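Putative periplasmic protein (Bacteroides vulgatus ATCC 8482, PDB 3DUE) is of unknown function but belongs to a family of PepSY-like bacterial periplasmic proteins that may act as inhibitors. Local coordinates at residues Trp39-Ile47 with Lys53-Ile61. Numbering follows the deposited sequence.
Sequences WFDKSYDVI and KLEFDKKGI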
loop_
_atom_site.group_PDB
_atom_site.type_symbol
_atom_site.label_atom_id
_atom_site.label_comp_id
_atom_site.label_asym_id
_atom_site.label_seq_id
_atom_site.Cartn_x
_atom_site.Cartn_y
_atom_site.Cartn_z
ATOM N N TRP A 39 8.714 5.620 17.582
ATOM C CA TRP A 39 9.672 5.032 18.508
ATOM C C TRP A 39 10.893 4.736 17.638
ATOM O O TRP A 39 11.363 5.651 16.961
ATOM C CB TRP A 39 9.110 3.821 19.254
ATOM C CG TRP A 39 8.072 4.260 20.242
ATOM C CD1 TRP A 39 6.744 4.424 19.981
ATOM C CD2 TRP A 39 8.269 4.655 21.595
ATOM N NE1 TRP A 39 6.101 4.858 21.096
ATOM C CE2 TRP A 39 7.008 5.013 22.106
ATOM C CE3 TRP A 39 9.373 4.686 22.458
ATOM C CZ2 TRP A 39 6.824 5.431 23.426
ATOM C CZ3 TRP A 39 9.200 5.115 23.770
ATOM C CH2 TRP A 39 7.926 5.467 24.252
ATOM N N PHE A 40 11.407 3.509 17.617
ATOM C CA PHE A 40 12.580 3.235 16.779
ATOM C C PHE A 40 12.232 2.662 15.415
ATOM O O PHE A 40 13.129 2.186 14.741
ATOM C CB PHE A 40 13.621 2.328 17.448
ATOM C CG PHE A 40 14.550 3.029 18.461
ATOM C CD1 PHE A 40 14.671 4.420 18.529
ATOM C CD2 PHE A 40 15.390 2.256 19.248
ATOM C CE1 PHE A 40 15.552 5.031 19.452
ATOM C CE2 PHE A 40 16.282 2.839 20.161
ATOM C CZ PHE A 40 16.372 4.242 20.255
ATOM N N ASP A 41 10.969 2.706 15.006
ATOM C CA ASP A 41 10.561 2.172 13.704
ATOM C C ASP A 41 10.508 3.266 12.651
ATOM O O ASP A 41 9.868 4.298 12.838
ATOM C CB ASP A 41 9.218 1.460 13.802
ATOM C CG ASP A 41 9.322 0.141 14.535
ATOM O OD1 ASP A 41 10.284 -0.629 14.288
ATOM O OD2 ASP A 41 8.452 -0.135 15.387
ATOM N N LYS A 42 11.208 3.070 11.542
ATOM C CA LYS A 42 11.196 4.078 10.512
ATOM C C LYS A 42 10.275 3.588 9.456
ATOM O O LYS A 42 10.085 2.361 9.298
ATOM C CB LYS A 42 12.584 4.313 9.925
ATOM C CG LYS A 42 13.567 4.978 10.867
ATOM C CD LYS A 42 14.965 4.954 10.256
ATOM C CE LYS A 42 16.017 5.312 11.280
ATOM N NZ LYS A 42 17.426 4.965 10.879
ATOM N N SER A 43 9.641 4.547 8.786
ATOM C CA SER A 43 8.789 4.281 7.655
ATOM C C SER A 43 9.027 5.381 6.616
ATOM O O SER A 43 9.542 6.454 6.932
ATOM C CB SER A 43 7.329 4.163 8.031
ATOM O OG SER A 43 6.848 5.355 8.608
ATOM N N TYR A 44 8.652 5.079 5.381
ATOM C CA TYR A 44 8.847 5.971 4.260
ATOM C C TYR A 44 7.501 6.158 3.564
ATOM O O TYR A 44 6.740 5.200 3.497
ATOM C CB TYR A 44 9.850 5.317 3.301
ATOM C CG TYR A 44 11.193 5.106 3.931
ATOM C CD1 TYR A 44 12.146 6.121 3.916
ATOM C CD2 TYR A 44 11.519 3.897 4.550
ATOM C CE1 TYR A 44 13.344 5.947 4.502
ATOM C CE2 TYR A 44 12.745 3.701 5.127
ATOM C CZ TYR A 44 13.651 4.744 5.112
ATOM O OH TYR A 44 14.903 4.596 5.653
ATOM N N ASP A 45 7.200 7.372 3.127
ATOM C CA ASP A 45 5.934 7.657 2.419
ATOM C C ASP A 45 6.239 8.380 1.135
ATOM O O ASP A 45 7.152 9.207 1.106
ATOM C CB ASP A 45 4.967 8.457 3.271
ATOM C CG ASP A 45 4.579 7.711 4.565
ATOM O OD1 ASP A 45 5.318 7.823 5.543
ATOM O OD2 ASP A 45 3.518 7.027 4.594
ATOM N N VAL A 46 5.545 7.979 0.065
ATOM C CA VAL A 46 5.677 8.575 -1.257
ATOM C C VAL A 46 4.283 8.865 -1.809
ATOM O O VAL A 46 3.394 8.003 -1.723
ATOM C CB VAL A 46 6.420 7.638 -2.225
ATOM C CG1 VAL A 46 6.437 8.210 -3.620
ATOM C CG2 VAL A 46 7.831 7.449 -1.734
ATOM N N ILE A 47 4.069 10.093 -2.279
ATOM C CA ILE A 47 2.824 10.463 -2.937
ATOM C C ILE A 47 3.192 10.904 -4.313
ATOM O O ILE A 47 4.154 11.694 -4.501
ATOM C CB ILE A 47 1.991 11.574 -2.238
ATOM C CG1 ILE A 47 1.723 11.206 -0.780
ATOM C CG2 ILE A 47 0.669 11.750 -3.011
ATOM C CD1 ILE A 47 1.026 12.293 0.060
ATOM N N LYS A 53 -0.631 7.006 -3.244
ATOM C CA LYS A 53 0.324 7.034 -2.136
ATOM C C LYS A 53 0.795 5.666 -1.720
ATOM O O LYS A 53 0.005 4.719 -1.676
ATOM C CB LYS A 53 -0.326 7.766 -0.930
ATOM C CG LYS A 53 0.308 7.491 0.437
ATOM C CD LYS A 53 -0.265 8.344 1.512
ATOM C CE LYS A 53 0.481 8.168 2.897
ATOM N NZ LYS A 53 0.627 6.786 3.335
ATOM N N LEU A 54 2.089 5.591 -1.397
ATOM C CA LEU A 54 2.753 4.375 -0.923
ATOM C C LEU A 54 3.382 4.686 0.448
ATOM O O LEU A 54 3.877 5.807 0.653
ATOM C CB LEU A 54 3.880 3.996 -1.863
ATOM C CG LEU A 54 3.480 3.860 -3.324
ATOM C CD1 LEU A 54 4.648 3.456 -4.149
ATOM C CD2 LEU A 54 2.312 2.836 -3.418
ATOM N N GLU A 55 3.352 3.700 1.340
ATOM C CA GLU A 55 4.101 3.692 2.592
ATOM C C GLU A 55 4.900 2.374 2.613
ATOM O O GLU A 55 4.398 1.306 2.245
ATOM C CB GLU A 55 3.203 3.684 3.813
ATOM C CG GLU A 55 3.928 3.797 5.154
ATOM C CD GLU A 55 3.016 3.521 6.324
ATOM O OE1 GLU A 55 2.326 2.443 6.320
ATOM O OE2 GLU A 55 3.012 4.370 7.259
ATOM N N PHE A 56 6.116 2.460 3.130
ATOM C CA PHE A 56 7.035 1.339 3.225
ATOM C C PHE A 56 7.584 1.265 4.614
ATOM O O PHE A 56 7.683 2.300 5.277
ATOM C CB PHE A 56 8.231 1.550 2.308
ATOM C CG PHE A 56 7.886 1.730 0.842
ATOM C CD1 PHE A 56 7.733 0.627 0.034
ATOM C CD2 PHE A 56 7.765 3.013 0.273
ATOM C CE1 PHE A 56 7.464 0.752 -1.284
ATOM C CE2 PHE A 56 7.471 3.161 -1.040
ATOM C CZ PHE A 56 7.344 2.020 -1.847
ATOM N N ASP A 57 7.974 0.065 5.040
ATOM C CA ASP A 57 8.548 -0.128 6.360
ATOM C C ASP A 57 10.017 0.241 6.303
ATOM O O ASP A 57 10.490 0.718 5.263
ATOM C CB ASP A 57 8.290 -1.544 6.905
ATOM C CG ASP A 57 9.038 -2.651 6.145
ATOM O OD1 ASP A 57 9.927 -2.397 5.313
ATOM O OD2 ASP A 57 8.714 -3.814 6.420
ATOM N N LYS A 58 10.731 0.017 7.403
ATOM C CA LYS A 58 12.152 0.404 7.522
ATOM C C LYS A 58 13.091 -0.293 6.523
ATOM O O LYS A 58 14.217 0.181 6.296
ATOM C CB LYS A 58 12.659 0.139 8.933
ATOM C CG LYS A 58 12.720 -1.324 9.314
ATOM C CD LYS A 58 13.076 -1.509 10.771
ATOM C CE LYS A 58 13.153 -2.999 11.116
ATOM N NZ LYS A 58 13.689 -3.263 12.506
ATOM N N LYS A 59 12.625 -1.403 5.962
ATOM C CA LYS A 59 13.369 -2.168 4.975
ATOM C C LYS A 59 12.850 -1.944 3.542
ATOM O O LYS A 59 13.330 -2.589 2.610
ATOM C CB LYS A 59 13.340 -3.649 5.343
ATOM C CG LYS A 59 13.981 -3.921 6.712
ATOM C CD LYS A 59 14.106 -5.374 6.928
ATOM C CE LYS A 59 14.141 -5.739 8.356
ATOM N NZ LYS A 59 14.090 -7.207 8.446
ATOM N N GLY A 60 11.921 -1.009 3.372
ATOM C CA GLY A 60 11.381 -0.668 2.056
ATOM C C GLY A 60 10.356 -1.655 1.544
ATOM O O GLY A 60 10.130 -1.721 0.334
ATOM N N ILE A 61 9.742 -2.421 2.450
ATOM C CA ILE A 61 8.702 -3.377 2.088
ATOM C C ILE A 61 7.360 -2.652 2.302
ATOM O O ILE A 61 7.119 -2.079 3.354
ATOM C CB ILE A 61 8.780 -4.655 2.945
ATOM C CG1 ILE A 61 10.197 -5.235 2.965
ATOM C CG2 ILE A 61 7.773 -5.673 2.451
ATOM C CD1 ILE A 61 10.668 -5.625 1.617
HETATM O O HOH W 1 4.765 6.383 7.388
HETATM O O HOH W 2 15.227 2.344 7.273
HETATM O O HOH W 3 1.012 6.322 5.693
#
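Asp45 and Lys53 meet through two different first torsions: Asp45 CG stands beside its own backbone N (chi1 -61°), whereas Lys53 CG is anti to its own (chi1 160°). The lysine chain runs out straight and bends only at its last torsion, which brings NZ to 3.2 Å from Asp45 OD2. This salt bridge uses the anti side of the carboxylate oxygen, slightly out of its plane. Glu55 lies alongside Asp45 and points the same way, their carboxylate planes 51° apart. Its CG packs 3.3 Å from Asp45 OD2, and its OE1 is hydrogen-bonded to Thr63 on the next strand. One water accepts from Ser43 OG and donates to Glu55 OE2; its very short approach to Asp45 OD1 is doubtful as a bond. A second water donates to Asp45 OD2.

Beneath this polar row the backbones form an antiparallel beta hairpin. Tyr44 pairs with Phe56 and Val46 with Leu54, each through two hydrogen bonds; Val46 N to Leu54 O is 2.8 Å. Their side chains take the other face, where Leu54 and Phe56 also touch helix 15-24. Val46 CG2 lies 4.4 Å from Phe56 CE2, at the edge of the ring. The Tyr44 ring turns an edge to Asp57 O, 3.4 Å from CD2, and a water joins its hydroxyl to Lys58 O. In the turn from Asp57 to Gly60, Asp57 OD1 accepts from Lys59 N and Ile61 N on opposite faces of its carboxylate, forming an Asx turn with the first. The hairpin therefore has one mostly apolar face, on which Leu54 and Phe56 meet the helix, and one charged face, where Lys53 probably eases the closeness of the Asp45 and Glu55 carboxylates.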